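Side-chain contacts in virulence protein STM3117 (Salmonella enterica subsp. enterica serovar Typhimurium, PDB 3HUH), which promotes replication of the bacterium inside host macrophages and may take part in building or modifying the peptidoglycan of its cell wall: residues A[38-41]-A[42-46]; A[59-63]-A[64-68]; A[51-54]-A[55-58]. One frame throughout, in Å; residues are numbered along the deposited sequence.

Contact 1: residues A[38-41]-A[42-46]; sequences IRFY and EEVLG
F40 reaches along the last turns of helix 34-43 to touch both V44 and L45, making the tight half of this local contact. Its CG is anti to the backbone N (chi1 176°), which carries the ring toward the helix end. CB of V44 stands over one face near the rim, and V44 CG2 lies 3.8 Å from F40 CD1. Across the ring from CD1, CE2 of F40 meets L45 CD2 at 3.7 Å. Y41 takes the buried flank: CD2 of F40 sits above a face of the Y41 ring, while Y41 CD1 comes up to the edge of F40. L45 CG lies 4.3 Å from Y41 CD2. The phenol hydroxyl of Y41 is hydrogen-bonded to D132, and L45 also packs on I21 of the second subunit.

The other side is looser. R39 and E43 are exposed and stay apart, with R39 NE 5.2 Å from E43 OE2, too far for a salt bridge. E42, by contrast, is held: it runs beside I38, its OE1 3.8 Å from I38 CG2, and its OE2 accepts a hydrogen bond from the backbone N of A49, tying the helix to strand 48-52.

Beneath these side chains, the backbone bonds from E42 N to I38 O (2.9 Å), E43 N to R39 O (2.9 Å) and V44 N to F40 O repeat the i to i+4 helical pattern. G46, with positive phi (76°), then turns the chain away. Lying in the chain between strand 21-31 and strands 48-52, 56-61 and 64-70, helix 34-43 is the alpha element of a beta-alpha-beta-beta-beta module, as in the vicinal oxygen chelate (glyoxalase) fold.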
loop_
_atom_site.group_PDB
_atom_site.type_symbol
_atom_site.label_atom_id
_atom_site.label_comp_id
_atom_site.label_asym_id
_atom_site.label_seq_id
_atom_site.Cartn_x
_atom_site.Cartn_y
_atom_site.Cartn_z
ATOM N N ILE A 38 -5.013 -12.380 9.734
ATOM C CA ILE A 38 -6.346 -12.521 9.167
ATOM C C ILE A 38 -7.413 -12.199 10.208
ATOM O O ILE A 38 -8.354 -11.450 9.933
ATOM C CB ILE A 38 -6.553 -13.951 8.598
ATOM C CG1 ILE A 38 -5.753 -14.098 7.291
ATOM C CG2 ILE A 38 -8.048 -14.222 8.362
ATOM C CD1 ILE A 38 -5.842 -15.478 6.630
ATOM N N ARG A 39 -7.269 -12.752 11.407
ATOM C CA ARG A 39 -8.250 -12.489 12.455
ATOM C C ARG A 39 -8.399 -10.998 12.742
ATOM O O ARG A 39 -9.511 -10.499 12.910
ATOM C CB ARG A 39 -7.885 -13.241 13.737
ATOM C CG ARG A 39 -8.338 -14.692 13.748
ATOM C CD ARG A 39 -8.223 -15.296 15.146
ATOM N NE ARG A 39 -9.027 -16.510 15.290
ATOM C CZ ARG A 39 -8.816 -17.641 14.623
ATOM N NH1 ARG A 39 -7.818 -17.731 13.752
ATOM N NH2 ARG A 39 -9.606 -18.687 14.831
ATOM N N PHE A 40 -7.282 -10.281 12.782
ATOM C CA PHE A 40 -7.317 -8.846 13.040
ATOM C C PHE A 40 -8.045 -8.078 11.931
ATOM O O PHE A 40 -8.985 -7.321 12.203
ATOM C CB PHE A 40 -5.896 -8.291 13.176
ATOM C CG PHE A 40 -5.845 -6.794 13.340
ATOM C CD1 PHE A 40 -6.109 -6.206 14.575
ATOM C CD2 PHE A 40 -5.546 -5.969 12.255
ATOM C CE1 PHE A 40 -6.071 -4.816 14.729
ATOM C CE2 PHE A 40 -5.506 -4.576 12.394
ATOM C CZ PHE A 40 -5.769 -3.997 13.637
ATOM N N TYR A 41 -7.629 -8.278 10.682
ATOM C CA TYR A 41 -8.259 -7.550 9.587
ATOM C C TYR A 41 -9.724 -7.904 9.365
ATOM O O TYR A 41 -10.521 -7.046 8.976
ATOM C CB TYR A 41 -7.440 -7.702 8.294
ATOM C CG TYR A 41 -6.184 -6.851 8.320
ATOM C CD1 TYR A 41 -4.986 -7.352 8.827
ATOM C CD2 TYR A 41 -6.214 -5.515 7.909
ATOM C CE1 TYR A 41 -3.848 -6.548 8.930
ATOM C CE2 TYR A 41 -5.083 -4.699 8.014
ATOM C CZ TYR A 41 -3.906 -5.218 8.526
ATOM O OH TYR A 41 -2.804 -4.399 8.651
ATOM N N GLU A 42 -10.097 -9.153 9.617
ATOM C CA GLU A 42 -11.497 -9.521 9.458
ATOM C C GLU A 42 -12.346 -8.961 10.601
ATOM O O GLU A 42 -13.343 -8.285 10.362
ATOM C CB GLU A 42 -11.669 -11.041 9.396
ATOM C CG GLU A 42 -11.152 -11.680 8.117
ATOM C CD GLU A 42 -11.732 -13.069 7.876
ATOM O OE1 GLU A 42 -11.808 -13.866 8.838
ATOM O OE2 GLU A 42 -12.105 -13.369 6.722
ATOM N N GLU A 43 -11.936 -9.216 11.842
ATOM C CA GLU A 43 -12.712 -8.770 13.000
ATOM C C GLU A 43 -12.732 -7.267 13.242
ATOM O O GLU A 43 -13.770 -6.711 13.609
ATOM C CB GLU A 43 -12.232 -9.488 14.268
ATOM C CG GLU A 43 -12.194 -11.000 14.132
ATOM C CD GLU A 43 -11.995 -11.718 15.452
ATOM O OE1 GLU A 43 -11.182 -11.251 16.279
ATOM O OE2 GLU A 43 -12.647 -12.763 15.658
ATOM N N VAL A 44 -11.602 -6.602 13.035
ATOM C CA VAL A 44 -11.535 -5.167 13.268
ATOM C C VAL A 44 -11.896 -4.311 12.051
ATOM O O VAL A 44 -12.832 -3.506 12.106
ATOM C CB VAL A 44 -10.133 -4.771 13.769
ATOM C CG1 VAL A 44 -10.081 -3.281 14.051
ATOM C CG2 VAL A 44 -9.793 -5.578 15.022
ATOM N N LEU A 45 -11.168 -4.489 10.950
ATOM C CA LEU A 45 -11.415 -3.707 9.741
ATOM C C LEU A 45 -12.541 -4.229 8.855
ATOM O O LEU A 45 -12.946 -3.558 7.910
ATOM C CB LEU A 45 -10.133 -3.596 8.906
ATOM C CG LEU A 45 -9.015 -2.667 9.395
ATOM C CD1 LEU A 45 -9.548 -1.251 9.501
ATOM C CD2 LEU A 45 -8.481 -3.129 10.734
ATOM N N GLY A 46 -13.037 -5.426 9.140
ATOM C CA GLY A 46 -14.118 -5.969 8.335
ATOM C C GLY A 46 -13.729 -6.501 6.972
ATOM O O GLY A 46 -14.586 -6.651 6.095
#

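Contact 2: residues A[59-63]-A[64-68]; sequences LIFGA and QKINL
K65 and I60 face each other as a non-hydrogen-bonded pair of the antiparallel hairpin 56-61/64-70. From its base outward, the lysine first sets CB 3.4 Å from the carbonyl O of L59 and 3.6 Å from I60 CD1. A chi1 of 71° wedges CG between the backbone N and the carbonyl carbon, and the chain then runs extended. CD lies 4.0 Å from I60 CD1, and the side chain also packs on A58; CE passes on toward N67, where NZ donates to OD1 (2.9 Å) in the carbonyl plane, on a lone pair. The same ammonium makes a cation-pi contact with F52, so an amide oxygen and a ring probably both help to stabilise the charge.

On the opposite face of the sheet, the edge of the F61 ring meets I66, CE2 to CG1 at 3.6 Å, while the Q64 carbonyl lies over one face. F61 and Q64 form a hydrogen-bonded pair around the two-residue turn G62-A63: Q64 N to F61 O is 2.9 Å, and the return bond, F61 N to Q64 O, is longer at 3.3 Å, its donor above the carbonyl plane. The Q64 amide binds I24 N of the second subunit and I24 O of its own chain. Around the hairpin, L59 and L68 pack under helix 34-43, strand 21-31 flanks strand 64-70, and strand 48-52 flanks strand 56-61.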
loop_
_atom_site.group_PDB
_atom_site.type_symbol
_atom_site.label_atom_id
_atom_site.label_comp_id
_atom_site.label_asym_id
_atom_site.label_seq_id
_atom_site.Cartn_x
_atom_site.Cartn_y
_atom_site.Cartn_z
ATOM N N LEU A 59 -6.634 -10.485 1.645
ATOM C CA LEU A 59 -7.713 -9.842 2.372
ATOM C C LEU A 59 -8.358 -8.894 1.383
ATOM O O LEU A 59 -7.722 -7.960 0.891
ATOM C CB LEU A 59 -7.168 -9.064 3.569
ATOM C CG LEU A 59 -6.647 -9.943 4.712
ATOM C CD1 LEU A 59 -5.759 -9.119 5.623
ATOM C CD2 LEU A 59 -7.822 -10.550 5.477
ATOM N N ILE A 60 -9.620 -9.169 1.078
ATOM C CA ILE A 60 -10.397 -8.380 0.139
ATOM C C ILE A 60 -11.141 -7.239 0.827
ATOM O O ILE A 60 -11.711 -7.424 1.899
ATOM C CB ILE A 60 -11.464 -9.269 -0.558
ATOM C CG1 ILE A 60 -10.799 -10.504 -1.175
ATOM C CG2 ILE A 60 -12.253 -8.458 -1.565
ATOM C CD1 ILE A 60 -9.702 -10.192 -2.159
ATOM N N PHE A 61 -11.128 -6.062 0.205
ATOM C CA PHE A 61 -11.860 -4.903 0.710
ATOM C C PHE A 61 -12.089 -3.972 -0.470
ATOM O O PHE A 61 -11.204 -3.797 -1.304
ATOM C CB PHE A 61 -11.094 -4.195 1.840
ATOM C CG PHE A 61 -9.781 -3.620 1.424
ATOM C CD1 PHE A 61 -9.692 -2.306 0.968
ATOM C CD2 PHE A 61 -8.623 -4.387 1.493
ATOM C CE1 PHE A 61 -8.470 -1.768 0.589
ATOM C CE2 PHE A 61 -7.396 -3.855 1.114
ATOM C CZ PHE A 61 -7.318 -2.545 0.662
ATOM N N GLY A 62 -13.278 -3.383 -0.545
ATOM C CA GLY A 62 -13.585 -2.513 -1.666
ATOM C C GLY A 62 -13.274 -3.270 -2.946
ATOM O O GLY A 62 -13.668 -4.428 -3.102
ATOM N N ALA A 63 -12.554 -2.622 -3.855
ATOM C CA ALA A 63 -12.166 -3.240 -5.115
ATOM C C ALA A 63 -10.653 -3.421 -5.130
ATOM O O ALA A 63 -10.016 -3.388 -6.183
ATOM C CB ALA A 63 -12.604 -2.363 -6.283
ATOM N N GLN A 64 -10.081 -3.624 -3.948
ATOM C CA GLN A 64 -8.643 -3.805 -3.820
ATOM C C GLN A 64 -8.397 -5.006 -2.917
ATOM O O GLN A 64 -9.340 -5.675 -2.497
ATOM C CB GLN A 64 -8.012 -2.546 -3.205
ATOM C CG GLN A 64 -8.142 -1.278 -4.073
ATOM C CD GLN A 64 -7.724 0.006 -3.348
ATOM O OE1 GLN A 64 -8.307 0.379 -2.330
ATOM N NE2 GLN A 64 -6.718 0.691 -3.883
ATOM N N LYS A 65 -7.133 -5.297 -2.642
ATOM C CA LYS A 65 -6.812 -6.397 -1.747
ATOM C C LYS A 65 -5.399 -6.297 -1.201
ATOM O O LYS A 65 -4.562 -5.571 -1.737
ATOM C CB LYS A 65 -7.008 -7.757 -2.435
ATOM C CG LYS A 65 -5.987 -8.119 -3.515
ATOM C CD LYS A 65 -6.109 -9.606 -3.868
ATOM C CE LYS A 65 -5.191 -9.996 -5.019
ATOM N NZ LYS A 65 -4.885 -11.459 -4.963
ATOM N N ILE A 66 -5.160 -7.001 -0.104
ATOM C CA ILE A 66 -3.844 -7.056 0.505
ATOM C C ILE A 66 -3.426 -8.520 0.494
ATOM O O ILE A 66 -4.085 -9.365 1.102
ATOM C CB ILE A 66 -3.868 -6.537 1.955
ATOM C CG1 ILE A 66 -4.070 -5.020 1.948
ATOM C CG2 ILE A 66 -2.570 -6.914 2.672
ATOM C CD1 ILE A 66 -4.255 -4.423 3.311
ATOM N N ASN A 67 -2.360 -8.824 -0.236
ATOM C CA ASN A 67 -1.863 -10.189 -0.278
ATOM C C ASN A 67 -0.968 -10.378 0.935
ATOM O O ASN A 67 -0.265 -9.451 1.358
ATOM C CB ASN A 67 -1.067 -10.454 -1.558
ATOM C CG ASN A 67 -1.948 -10.545 -2.781
ATOM O OD1 ASN A 67 -3.111 -10.958 -2.692
ATOM N ND2 ASN A 67 -1.394 -10.193 -3.937
ATOM N N LEU A 68 -0.999 -11.572 1.507
ATOM C CA LEU A 68 -0.188 -11.848 2.673
ATOM C C LEU A 68 0.927 -12.838 2.391
ATOM O O LEU A 68 0.737 -13.807 1.656
ATOM C CB LEU A 68 -1.064 -12.400 3.810
ATOM C CG LEU A 68 -2.246 -11.525 4.234
ATOM C CD1 LEU A 68 -3.060 -12.248 5.301
ATOM C CD2 LEU A 68 -1.740 -10.181 4.759
#

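Contact 3: residues A[51-54]-A[55-58]; sequences TFKQ and NRKA
The carbonyl O of R56 is gripped twice from across the hairpin: F52 N donates a hydrogen bond to it at 2.9 Å, and T51 CA makes a CA-H...O contact at 3.0 Å. This is the antiparallel beta hairpin 48-52/56-61 of the glyoxalase-type module, closed by the three-residue loop K53-N55. The return bond, R56 N to F52 O at 2.9 Å, completes the last hydrogen-bonded pair before the loop. K53 and Q54 both adopt positive phi to bring the chain round, and a weak bond from N55 N to K53 O closes a tight turn round Q54 inside the loop.

The F52 ring, with chi1 at 68°, swings back over its partner strand. R56 CB sits over one ring face, 3.8 Å from the centroid and 14° off the normal, a CH-pi contact. Beyond it the arginine runs extended past K53 CB, its guanidinium making a cation-pi contact with F75. T51 and K57 lie side by side on the other face of the sheet. The loop is exposed; K53 in it, and F52 at the end of the strand before it, pack on T119 of the second subunit. At the inner end of the hairpin, the methyl CB of A58 touches F52 CE2 at 3.6 Å.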
loop_
_atom_site.group_PDB
_atom_site.type_symbol
_atom_site.label_atom_id
_atom_site.label_comp_id
_atom_site.label_asym_id
_atom_site.label_seq_id
_atom_site.Cartn_x
_atom_site.Cartn_y
_atom_site.Cartn_z
ATOM N N THR A 51 -8.460 -17.390 -0.494
ATOM C CA THR A 51 -7.292 -18.170 -0.867
ATOM C C THR A 51 -7.219 -18.208 -2.387
ATOM O O THR A 51 -8.160 -18.660 -3.044
ATOM C CB THR A 51 -7.388 -19.614 -0.336
ATOM O OG1 THR A 51 -7.547 -19.591 1.086
ATOM C CG2 THR A 51 -6.125 -20.399 -0.683
ATOM N N PHE A 52 -6.116 -17.717 -2.941
ATOM C CA PHE A 52 -5.919 -17.707 -4.383
ATOM C C PHE A 52 -4.646 -18.478 -4.718
ATOM O O PHE A 52 -3.838 -18.766 -3.834
ATOM C CB PHE A 52 -5.842 -16.266 -4.908
ATOM C CG PHE A 52 -4.615 -15.516 -4.476
ATOM C CD1 PHE A 52 -3.520 -15.411 -5.324
ATOM C CD2 PHE A 52 -4.565 -14.885 -3.233
ATOM C CE1 PHE A 52 -2.392 -14.689 -4.953
ATOM C CE2 PHE A 52 -3.436 -14.155 -2.848
ATOM C CZ PHE A 52 -2.348 -14.057 -3.714
ATOM N N LYS A 53 -4.471 -18.811 -5.992
ATOM C CA LYS A 53 -3.305 -19.574 -6.416
ATOM C C LYS A 53 -3.158 -20.823 -5.550
ATOM O O LYS A 53 -2.058 -21.181 -5.134
ATOM C CB LYS A 53 -2.037 -18.721 -6.328
ATOM C CG LYS A 53 -1.553 -18.188 -7.670
ATOM C CD LYS A 53 -2.592 -17.306 -8.344
ATOM C CE LYS A 53 -2.111 -16.827 -9.707
ATOM N NZ LYS A 53 -1.989 -17.935 -10.698
ATOM N N GLN A 54 -4.292 -21.461 -5.274
ATOM C CA GLN A 54 -4.366 -22.692 -4.486
ATOM C C GLN A 54 -4.080 -22.637 -2.987
ATOM O O GLN A 54 -4.784 -23.272 -2.203
ATOM C CB GLN A 54 -3.466 -23.773 -5.103
ATOM C CG GLN A 54 -3.477 -25.079 -4.312
ATOM C CD GLN A 54 -2.491 -26.110 -4.838
ATOM O OE1 GLN A 54 -1.279 -25.878 -4.869
ATOM N NE2 GLN A 54 -3.008 -27.261 -5.251
ATOM N N ASN A 55 -3.057 -21.891 -2.575
ATOM C CA ASN A 55 -2.703 -21.851 -1.160
ATOM C C ASN A 55 -2.251 -20.497 -0.606
ATOM O O ASN A 55 -1.714 -20.433 0.498
ATOM C CB ASN A 55 -1.594 -22.871 -0.894
ATOM C CG ASN A 55 -0.416 -22.688 -1.836
ATOM O OD1 ASN A 55 -0.136 -21.573 -2.276
ATOM N ND2 ASN A 55 0.278 -23.775 -2.144
ATOM N N ARG A 56 -2.468 -19.422 -1.352
ATOM C CA ARG A 56 -2.051 -18.104 -0.887
ATOM C C ARG A 56 -3.220 -17.347 -0.280
ATOM O O ARG A 56 -4.364 -17.525 -0.700
ATOM C CB ARG A 56 -1.457 -17.311 -2.045
ATOM C CG ARG A 56 -0.362 -18.070 -2.780
ATOM C CD ARG A 56 0.454 -17.134 -3.613
ATOM N NE ARG A 56 1.446 -17.844 -4.411
ATOM C CZ ARG A 56 2.361 -17.234 -5.150
ATOM N NH1 ARG A 56 2.403 -15.906 -5.176
ATOM N NH2 ARG A 56 3.217 -17.945 -5.880
ATOM N N LYS A 57 -2.930 -16.501 0.704
ATOM C CA LYS A 57 -3.967 -15.729 1.378
ATOM C C LYS A 57 -3.987 -14.254 1.010
ATOM O O LYS A 57 -2.938 -13.632 0.793
ATOM C CB LYS A 57 -3.813 -15.832 2.897
ATOM C CG LYS A 57 -4.176 -17.181 3.488
ATOM C CD LYS A 57 -3.169 -18.246 3.151
ATOM C CE LYS A 57 -3.575 -19.555 3.806
ATOM N NZ LYS A 57 -4.901 -20.034 3.314
ATOM N N ALA A 58 -5.194 -13.703 0.945
ATOM C CA ALA A 58 -5.390 -12.292 0.657
ATOM C C ALA A 58 -6.580 -11.795 1.466
ATOM O O ALA A 58 -7.412 -12.582 1.935
ATOM C CB ALA A 58 -5.635 -12.074 -0.827
#

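Along the chain the order is contact 1, contact 3, contact 2, all within one glyoxalase-type module. Contact 1 covers the C-terminal part of helix 34-43 and the residues after it. Contacts 3 and 2 are successive hairpins that share strand 56-61 in a four-stranded mixed sheet, their centres about 12 Å apart. Contact 1 lies against this sheet, its centre about 12 Å from that of contact 2 and 17 Å from that of contact 3. Y41 CB meets L59 CD1 at 3.5 Å. A probable hydrogen bond from L68 N to K57 O joins the hairpins. All three reach the second subunit, contact 1 through L45 alone, so the sheet and the helix end packed on it also contribute to the dimer interface.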